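Side-chain contacts in homoserine dehydrogenase (Thermoplasma acidophilum, PDB 3ING), which probably catalyses the NADP-dependent interconversion of aspartate semialdehyde and homoserine, a step on the way to threonine and methionine: residues G199-E202 against D207-N210; N176-N181 against S238-R243; E142-G147 against S218-N223. One frame throughout, in Å; residues are numbered along the deposited sequence.

Contact 1: G199-E202 against D207-N210; sequences GIAE and DDLN. With NDP (NADPH dihydro-nicotinamide-adenine-dinucleotide phosphate), chain C.
The first side-chain torsion of Asp208 (chi1 -73°) brings its carboxylate up to the backbone amide of Glu202, and that of Glu202 (chi1 -75°) lays CG beside the same carboxylate. The amide is held by Asp208 OD2 at 2.8 Å from Glu202 N, an almost perfectly straight bond received on the syn side of the carboxylate. A water donates to both Asp208 OD1 and Ile200 O, so one carboxylate oxygen holds the loop directly and the other through the water. Glu202 CG lies 3.4 Å from Asp208 OD1, and a bend at chi2 carries the glutamate head away to NADPH, where the ribose hydroxyl O2D donates to Glu202 OE2 at 2.7 Å. The cofactor's carboxamide N7N donates to Gly199 O at 2.9 Å; Gly199, with positive phi, is the C-prime residue of the Schellman motif ending helix 188-198. Glu202 OE1 and Asp207 OD2 stand 4.2 Å apart, a like-charge proximity probably eased by the salt bridges of Asp207 to Arg94 and Arg216. The loop runs from helix 188-198 to the short helix 206-209, with Thr174 of helix 173-183 touching Ala201 and Asp208, and Asp213 of helix 212-226 touching Glu202 and Asp208.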
# COMPACT_ATOMS: atom_id res chain seq x y z
N GLY A 199 -4.64 20.52 -13.52
CA GLY A 199 -3.94 20.96 -12.33
C GLY A 199 -2.67 20.21 -12.05
O GLY A 199 -2.13 20.34 -10.95
N ILE A 200 -2.15 19.47 -13.04
CA ILE A 200 -0.98 18.61 -12.87
C ILE A 200 0.35 19.27 -13.30
O ILE A 200 1.38 18.74 -12.97
CB ILE A 200 -1.10 17.24 -13.64
CG1 ILE A 200 -1.21 17.46 -15.15
CG2 ILE A 200 -2.29 16.36 -13.07
CD1 ILE A 200 -1.07 16.16 -16.08
N ALA A 201 0.33 20.36 -14.03
CA ALA A 201 1.57 20.99 -14.51
C ALA A 201 2.28 21.67 -13.35
O ALA A 201 1.62 22.23 -12.47
CB ALA A 201 1.26 22.02 -15.57
N GLU A 202 3.61 21.67 -13.38
CA GLU A 202 4.40 22.35 -12.39
C GLU A 202 4.24 23.85 -12.54
O GLU A 202 3.97 24.35 -13.63
CB GLU A 202 5.87 22.00 -12.60
CG GLU A 202 6.22 20.60 -12.13
CD GLU A 202 6.35 20.55 -10.64
OE1 GLU A 202 7.45 20.87 -10.12
OE2 GLU A 202 5.34 20.19 -9.99
N ASP A 207 10.01 22.71 -16.02
CA ASP A 207 10.48 21.61 -15.14
C ASP A 207 9.89 20.26 -15.58
O ASP A 207 10.52 19.23 -15.42
CB ASP A 207 10.08 21.82 -13.68
CG ASP A 207 10.82 22.94 -13.02
OD1 ASP A 207 11.62 23.61 -13.72
OD2 ASP A 207 10.54 23.16 -11.82
N ASP A 208 8.66 20.28 -16.08
CA ASP A 208 8.01 19.07 -16.60
C ASP A 208 8.64 18.67 -17.95
O ASP A 208 9.04 17.53 -18.15
CB ASP A 208 6.53 19.30 -16.84
CG ASP A 208 5.73 19.38 -15.55
OD1 ASP A 208 5.82 18.42 -14.76
OD2 ASP A 208 4.95 20.34 -15.38
N LEU A 209 8.70 19.62 -18.86
CA LEU A 209 9.10 19.34 -20.26
C LEU A 209 10.56 18.97 -20.36
O LEU A 209 10.96 18.23 -21.25
CB LEU A 209 8.75 20.52 -21.18
CG LEU A 209 7.26 20.90 -21.17
CD1 LEU A 209 6.98 22.12 -22.06
CD2 LEU A 209 6.35 19.70 -21.55
N ASN A 210 11.40 19.47 -19.47
CA ASN A 210 12.80 19.08 -19.61
C ASN A 210 13.13 17.83 -18.79
O ASN A 210 14.25 17.35 -18.82
CB ASN A 210 13.75 20.23 -19.37
CG ASN A 210 13.64 20.79 -18.02
OD1 ASN A 210 13.19 20.11 -17.10
ND2 ASN A 210 14.02 22.07 -17.87
PA NDP C . 0.66 26.07 -7.20
O1A NDP C . -0.71 25.88 -7.70
O2A NDP C . 1.53 26.98 -8.00
O5B NDP C . 0.64 26.64 -5.70
C5B NDP C . 1.78 27.05 -4.96
C4B NDP C . 1.35 27.76 -3.69
O4B NDP C . 2.46 28.26 -2.99
C3B NDP C . 0.50 29.00 -3.98
O3B NDP C . -0.35 29.30 -2.88
C2B NDP C . 1.53 30.07 -4.13
O2B NDP C . 1.05 31.37 -3.91
C1B NDP C . 2.46 29.69 -3.01
N9A NDP C . 3.83 30.16 -3.15
C8A NDP C . 4.59 30.39 -4.27
N7A NDP C . 5.84 30.76 -3.85
C5A NDP C . 5.85 30.76 -2.51
C6A NDP C . 6.86 31.07 -1.62
N6A NDP C . 8.13 31.15 -2.04
N1A NDP C . 6.56 30.96 -0.31
C2A NDP C . 5.30 30.60 0.15
N3A NDP C . 4.28 30.28 -0.72
C4A NDP C . 4.61 30.37 -2.04
O3 NDP C . 1.39 24.65 -7.05
PN NDP C . 0.67 23.22 -6.85
O1N NDP C . 0.19 22.73 -8.17
O2N NDP C . -0.29 23.38 -5.71
O5D NDP C . 1.89 22.26 -6.40
C5D NDP C . 2.42 22.51 -5.10
C4D NDP C . 3.57 21.55 -4.83
O4D NDP C . 3.07 20.24 -4.90
C3D NDP C . 4.68 21.62 -5.85
O3D NDP C . 5.99 21.61 -5.26
C2D NDP C . 4.44 20.42 -6.74
O2D NDP C . 5.61 19.95 -7.35
C1D NDP C . 3.86 19.43 -5.76
N1N NDP C . 3.09 18.37 -6.38
C2N NDP C . 2.02 18.69 -7.17
C3N NDP C . 1.35 17.74 -7.93
C7N NDP C . 0.12 18.14 -8.65
O7N NDP C . -0.87 17.18 -8.73
N7N NDP C . -0.09 19.37 -9.08
C4N NDP C . 1.54 16.25 -7.66
C5N NDP C . 2.71 16.02 -6.75
C6N NDP C . 3.41 17.06 -6.14
P2B NDP C . -0.22 31.99 -4.67
O1X NDP C . -0.12 33.42 -4.22
O2X NDP C . -1.54 31.22 -4.36
O3X NDP C . 0.12 31.83 -6.12
O HOH W 1 3.76 17.29 -13.80
O HOH W 2 8.07 24.24 -10.77

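Contact 2: N176-N181 against S238-R243; sequences NYVIRN and SGVDER. With EDO (1,2-ethanediol), chain F.
A small, purely apolar contact joins helix 173-183 to the loop that follows helix 212-226 and leads into strand 249-258. Val240 supplies the loop's share: its CG1 methyl meets Val178 CG1 at 4.2 Å and lies equally far, 4.2 Å, from Ile179 CG1, so one methyl serves two consecutive helix residues. The side chain of Val178 starts out toward the loop; that of Ile179 does not, but its chi1 of -70° swings CG1 toward Val240. The backbone of Val240 is tied to Leu209, and Ile179 also packs on Leu251 and Ile268, which extends the apolar surface onto strands 249-258 and 261-270 of the antiparallel sheet. Next to Val240 the loop turns in an Asx turn: Asp241 OD1 accepts from Arg243 N at 3.0 Å, approached from above the carboxylate plane. The same oxygen takes Arg243 NE at 3.0 Å through its syn lone pair, while Asp241 OD2 receives Arg243 NH2 at 2.9 Å, a side-on, two-nitrogen salt bridge that should fix the turn. Within the helix, Asn181 ND2 sits 3.5 Å above the centre of the Tyr177 ring and donates to Tyr177 O at 2.7 Å. That carbonyl also accepts from Asn181 N, the two donors arriving from opposite faces of its plane.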
# COMPACT_ATOMS: atom_id res chain seq x y z
N ASN A 176 4.49 12.82 -19.35
CA ASN A 176 3.90 11.63 -19.93
C ASN A 176 2.62 11.94 -20.72
O ASN A 176 2.38 11.42 -21.80
CB ASN A 176 3.70 10.57 -18.85
CG ASN A 176 4.88 9.65 -18.74
OD1 ASN A 176 5.11 8.84 -19.65
ND2 ASN A 176 5.67 9.80 -17.66
N TYR A 177 1.82 12.84 -20.17
CA TYR A 177 0.59 13.30 -20.78
C TYR A 177 0.94 13.96 -22.09
O TYR A 177 0.27 13.75 -23.14
CB TYR A 177 -0.06 14.29 -19.81
CG TYR A 177 -1.47 14.73 -20.13
CD1 TYR A 177 -2.52 13.85 -20.01
CD2 TYR A 177 -1.75 16.04 -20.48
CE1 TYR A 177 -3.83 14.24 -20.27
CE2 TYR A 177 -3.04 16.44 -20.74
CZ TYR A 177 -4.08 15.53 -20.62
OH TYR A 177 -5.39 15.88 -20.82
N VAL A 178 1.99 14.77 -22.05
CA VAL A 178 2.46 15.49 -23.27
C VAL A 178 2.89 14.52 -24.34
O VAL A 178 2.47 14.61 -25.47
CB VAL A 178 3.63 16.47 -22.97
CG1 VAL A 178 4.37 16.86 -24.24
CG2 VAL A 178 3.09 17.73 -22.25
N ILE A 179 3.76 13.59 -24.00
CA ILE A 179 4.24 12.58 -24.96
C ILE A 179 3.07 11.79 -25.54
O ILE A 179 2.95 11.63 -26.75
CB ILE A 179 5.25 11.61 -24.24
CG1 ILE A 179 6.57 12.34 -23.93
CG2 ILE A 179 5.54 10.38 -25.08
CD1 ILE A 179 7.50 11.54 -23.01
N ARG A 180 2.17 11.32 -24.68
CA ARG A 180 1.05 10.50 -25.18
C ARG A 180 0.10 11.26 -26.10
O ARG A 180 -0.39 10.73 -27.10
CB ARG A 180 0.30 9.90 -24.01
CG ARG A 180 1.16 8.91 -23.26
CD ARG A 180 0.43 8.27 -22.12
NE ARG A 180 -0.66 7.43 -22.57
CZ ARG A 180 -1.36 6.60 -21.79
NH1 ARG A 180 -1.10 6.49 -20.51
NH2 ARG A 180 -2.32 5.88 -22.32
N ASN A 181 -0.18 12.50 -25.74
CA ASN A 181 -1.07 13.33 -26.51
C ASN A 181 -0.43 13.83 -27.79
O ASN A 181 -1.07 13.94 -28.82
CB ASN A 181 -1.58 14.48 -25.65
CG ASN A 181 -2.71 14.06 -24.77
OD1 ASN A 181 -3.86 14.12 -25.19
ND2 ASN A 181 -2.41 13.51 -23.60
N SER A 238 15.89 12.78 -19.14
CA SER A 238 15.68 13.31 -20.47
C SER A 238 14.34 14.06 -20.49
O SER A 238 13.43 13.72 -19.74
CB SER A 238 15.57 12.19 -21.52
OG SER A 238 16.48 11.13 -21.33
N GLY A 239 14.21 15.00 -21.41
CA GLY A 239 12.98 15.78 -21.53
C GLY A 239 12.32 15.40 -22.82
O GLY A 239 12.70 14.44 -23.46
N VAL A 240 11.33 16.18 -23.23
CA VAL A 240 10.67 15.98 -24.50
C VAL A 240 11.55 16.59 -25.59
O VAL A 240 12.26 17.55 -25.33
CB VAL A 240 9.28 16.65 -24.48
CG1 VAL A 240 8.42 16.08 -23.34
CG2 VAL A 240 9.43 18.12 -24.25
N ASP A 241 11.57 16.02 -26.78
CA ASP A 241 12.34 16.60 -27.86
C ASP A 241 11.47 16.63 -29.11
O ASP A 241 10.27 16.35 -29.05
CB ASP A 241 13.64 15.81 -28.09
CG ASP A 241 13.39 14.34 -28.35
OD1 ASP A 241 12.35 13.97 -28.93
OD2 ASP A 241 14.26 13.55 -27.96
N GLU A 242 12.07 16.93 -30.25
CA GLU A 242 11.27 17.16 -31.46
C GLU A 242 10.90 15.88 -32.21
O GLU A 242 10.38 15.92 -33.32
CB GLU A 242 11.99 18.21 -32.34
CG GLU A 242 11.97 19.60 -31.68
CD GLU A 242 12.61 20.74 -32.50
OE1 GLU A 242 13.14 20.48 -33.61
OE2 GLU A 242 12.56 21.90 -32.02
N ARG A 243 11.09 14.73 -31.59
CA ARG A 243 10.80 13.50 -32.29
C ARG A 243 9.29 13.28 -32.54
O ARG A 243 8.41 13.96 -32.00
CB ARG A 243 11.36 12.31 -31.51
CG ARG A 243 10.39 11.65 -30.53
CD ARG A 243 11.07 10.52 -29.79
NE ARG A 243 12.06 11.02 -28.85
CZ ARG A 243 12.89 10.25 -28.16
NH1 ARG A 243 12.85 8.92 -28.30
NH2 ARG A 243 13.76 10.81 -27.32
C1 EDO F . 0.43 8.89 -18.04
O1 EDO F . -0.66 7.99 -18.28
C2 EDO F . 0.03 10.34 -18.28
O2 EDO F . -0.38 10.95 -17.05

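Contact 3: E142-G147 against S218-N223; sequences EATVAG and SVILVN. With NA (sodium ion), chain B; NDP (NADPH dihydro-nicotinamide-adenine-dinucleotide phosphate), chain C.
Val145 and Thr144 pack on Ile220 and Leu221 where the sodium-binding loop, entered through a 3-10 turn at 142-144 just after the last strand of the Rossmann-type nucleotide-binding sheet, lies against helix 212-226. With chi1 of Val145 at -178°, CG1 points away from the residue's amide nitrogen and into Leu221, while CG2 lies between Ile220 CG2 and Leu221 CG. CG1 reaches the forked end of the leucine, coming within 3.9 Å of Leu221 CD1 and almost as near to CD2. Val145 CG2 is 4.2 Å from Ile220 CG2, the valine and isoleucine side chains running antiparallel alongside one another. Ile220 is nearly extended beyond chi1, which delivers its CD1 to Thr144. There Thr144 CB and OG1 both touch the terminal methyl, the nearer being OG1 at 3.7 Å from Ile220 CD1. The threonine hydroxyl has its polar partner in Tyr141 O, so it can lie beside the isoleucine without going unsatisfied. Phe152 of helix 152-157 touches all four of these side chains.

On the far side of the loop the sodium ion is bound by the carbonyl oxygens of Glu142, Val145, Ala146 and Val149. Val145 thus presents its side chain to the helix and its carbonyl to the metal. The loop also borders the cofactor: Ala143 O approaches NADPH C5N at 3.1 Å. The Glu142 side chain completes the sodium site through OE2, 2.8 Å from the ion.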
# COMPACT_ATOMS: atom_id res chain seq x y z
N GLU A 142 5.08 11.49 0.83
CA GLU A 142 4.27 10.70 -0.07
C GLU A 142 3.96 11.39 -1.39
O GLU A 142 4.10 10.81 -2.46
CB GLU A 142 2.94 10.34 0.57
CG GLU A 142 2.14 9.32 -0.26
CD GLU A 142 2.89 8.00 -0.34
OE1 GLU A 142 3.15 7.42 0.72
OE2 GLU A 142 3.24 7.59 -1.47
N ALA A 143 3.49 12.62 -1.32
CA ALA A 143 3.08 13.37 -2.50
C ALA A 143 4.21 13.76 -3.45
O ALA A 143 3.93 14.17 -4.57
CB ALA A 143 2.31 14.64 -2.06
N THR A 144 5.47 13.64 -3.03
CA THR A 144 6.59 14.04 -3.87
C THR A 144 6.88 13.08 -5.03
O THR A 144 7.51 13.49 -5.96
CB THR A 144 7.90 14.18 -3.07
OG1 THR A 144 8.29 12.87 -2.57
CG2 THR A 144 7.71 15.20 -1.92
N VAL A 145 6.39 11.83 -5.00
CA VAL A 145 6.56 10.92 -6.16
C VAL A 145 5.22 10.28 -6.49
O VAL A 145 4.63 9.60 -5.63
CB VAL A 145 7.58 9.81 -5.91
CG1 VAL A 145 7.76 8.88 -7.22
CG2 VAL A 145 8.92 10.38 -5.45
N ALA A 146 4.72 10.51 -7.69
CA ALA A 146 3.42 9.96 -8.11
C ALA A 146 2.34 10.45 -7.18
O ALA A 146 1.72 9.69 -6.43
CB ALA A 146 3.42 8.39 -8.18
N GLY A 147 2.14 11.74 -7.20
CA GLY A 147 1.10 12.41 -6.42
C GLY A 147 0.20 11.55 -5.56
O GLY A 147 0.49 11.28 -4.41
N SER A 218 13.31 10.85 -9.00
CA SER A 218 14.21 9.73 -9.04
C SER A 218 15.23 9.77 -7.92
O SER A 218 15.69 8.71 -7.47
CB SER A 218 14.93 9.62 -10.41
OG SER A 218 15.96 10.59 -10.61
N VAL A 219 15.61 10.99 -7.49
CA VAL A 219 16.55 11.20 -6.37
C VAL A 219 15.89 10.73 -5.09
O VAL A 219 16.49 10.03 -4.30
CB VAL A 219 16.96 12.66 -6.20
CG1 VAL A 219 17.77 12.87 -4.93
CG2 VAL A 219 17.72 13.15 -7.43
N ILE A 220 14.68 11.17 -4.87
CA ILE A 220 13.93 10.82 -3.67
C ILE A 220 13.77 9.31 -3.61
O ILE A 220 13.98 8.69 -2.56
CB ILE A 220 12.56 11.56 -3.63
CG1 ILE A 220 12.81 13.06 -3.60
CG2 ILE A 220 11.68 11.06 -2.40
CD1 ILE A 220 11.57 13.90 -3.81
N LEU A 221 13.43 8.70 -4.75
CA LEU A 221 13.26 7.23 -4.81
C LEU A 221 14.54 6.47 -4.51
O LEU A 221 14.53 5.58 -3.67
CB LEU A 221 12.72 6.80 -6.20
CG LEU A 221 11.26 7.07 -6.53
CD1 LEU A 221 11.06 6.94 -8.06
CD2 LEU A 221 10.34 6.13 -5.76
N VAL A 222 15.62 6.79 -5.20
CA VAL A 222 16.88 6.07 -4.99
C VAL A 222 17.36 6.28 -3.56
O VAL A 222 17.78 5.33 -2.90
CB VAL A 222 17.97 6.42 -6.05
CG1 VAL A 222 18.58 7.86 -5.82
CG2 VAL A 222 19.08 5.31 -6.08
N ASN A 223 17.28 7.51 -3.02
CA ASN A 223 17.72 7.77 -1.63
C ASN A 223 16.83 7.04 -0.61
O ASN A 223 17.31 6.47 0.36
CB ASN A 223 17.77 9.27 -1.31
CG ASN A 223 18.81 10.01 -2.10
OD1 ASN A 223 19.71 9.40 -2.71
ND2 ASN A 223 18.76 11.34 -2.03
NA NA B . 2.86 8.97 -3.92
PA NDP C . 0.66 26.07 -7.20
O1A NDP C . -0.71 25.88 -7.70
O2A NDP C . 1.53 26.98 -8.00
O5B NDP C . 0.64 26.64 -5.70
C5B NDP C . 1.78 27.05 -4.96
C4B NDP C . 1.35 27.76 -3.69
O4B NDP C . 2.46 28.26 -2.99
C3B NDP C . 0.50 29.00 -3.98
O3B NDP C . -0.35 29.30 -2.88
C2B NDP C . 1.53 30.07 -4.13
O2B NDP C . 1.05 31.37 -3.91
C1B NDP C . 2.46 29.69 -3.01
N9A NDP C . 3.83 30.16 -3.15
C8A NDP C . 4.59 30.39 -4.27
N7A NDP C . 5.84 30.76 -3.85
C5A NDP C . 5.85 30.76 -2.51
C6A NDP C . 6.86 31.07 -1.62
N6A NDP C . 8.13 31.15 -2.04
N1A NDP C . 6.56 30.96 -0.31
C2A NDP C . 5.30 30.60 0.15
N3A NDP C . 4.28 30.28 -0.72
C4A NDP C . 4.61 30.37 -2.04
O3 NDP C . 1.39 24.65 -7.05
PN NDP C . 0.67 23.22 -6.85
O1N NDP C . 0.19 22.73 -8.17
O2N NDP C . -0.29 23.38 -5.71
O5D NDP C . 1.89 22.26 -6.40
C5D NDP C . 2.42 22.51 -5.10
C4D NDP C . 3.57 21.55 -4.83
O4D NDP C . 3.07 20.24 -4.90
C3D NDP C . 4.68 21.62 -5.85
O3D NDP C . 5.99 21.61 -5.26
C2D NDP C . 4.44 20.42 -6.74
O2D NDP C . 5.61 19.95 -7.35
C1D NDP C . 3.86 19.43 -5.76
N1N NDP C . 3.09 18.37 -6.38
C2N NDP C . 2.02 18.69 -7.17
C3N NDP C . 1.35 17.74 -7.93
C7N NDP C . 0.12 18.14 -8.65
O7N NDP C . -0.87 17.18 -8.73
N7N NDP C . -0.09 19.37 -9.08
C4N NDP C . 1.54 16.25 -7.66
C5N NDP C . 2.71 16.02 -6.75
C6N NDP C . 3.41 17.06 -6.14
P2B NDP C . -0.22 31.99 -4.67
O1X NDP C . -0.12 33.42 -4.22
O2X NDP C . -1.54 31.22 -4.36
O3X NDP C . 0.12 31.83 -6.12

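Contacts 1 and 3 both border NADPH: 199-202 binds its carboxamide and a ribose hydroxyl, while 142-147 meets the nicotinamide ring at C5N. Their centres are 15 Å apart and their nearest atoms about 8 Å, so cofactor and intervening chain, rather than direct touch, relate them. The side chain of Glu202 is about 13 Å from the sodium ion, and that of Val145 about 4 Å from that of Lys217, the predicted proton donor. Contact 2 lies farther out, with the side chain of Val178 about 14 Å from NADPH. It adjoins contact 1, their centres 11 Å apart, through a probable hydrogen bond from Val240 N to Leu209 O (2.9 Å) and through packing of Leu209 on Val178.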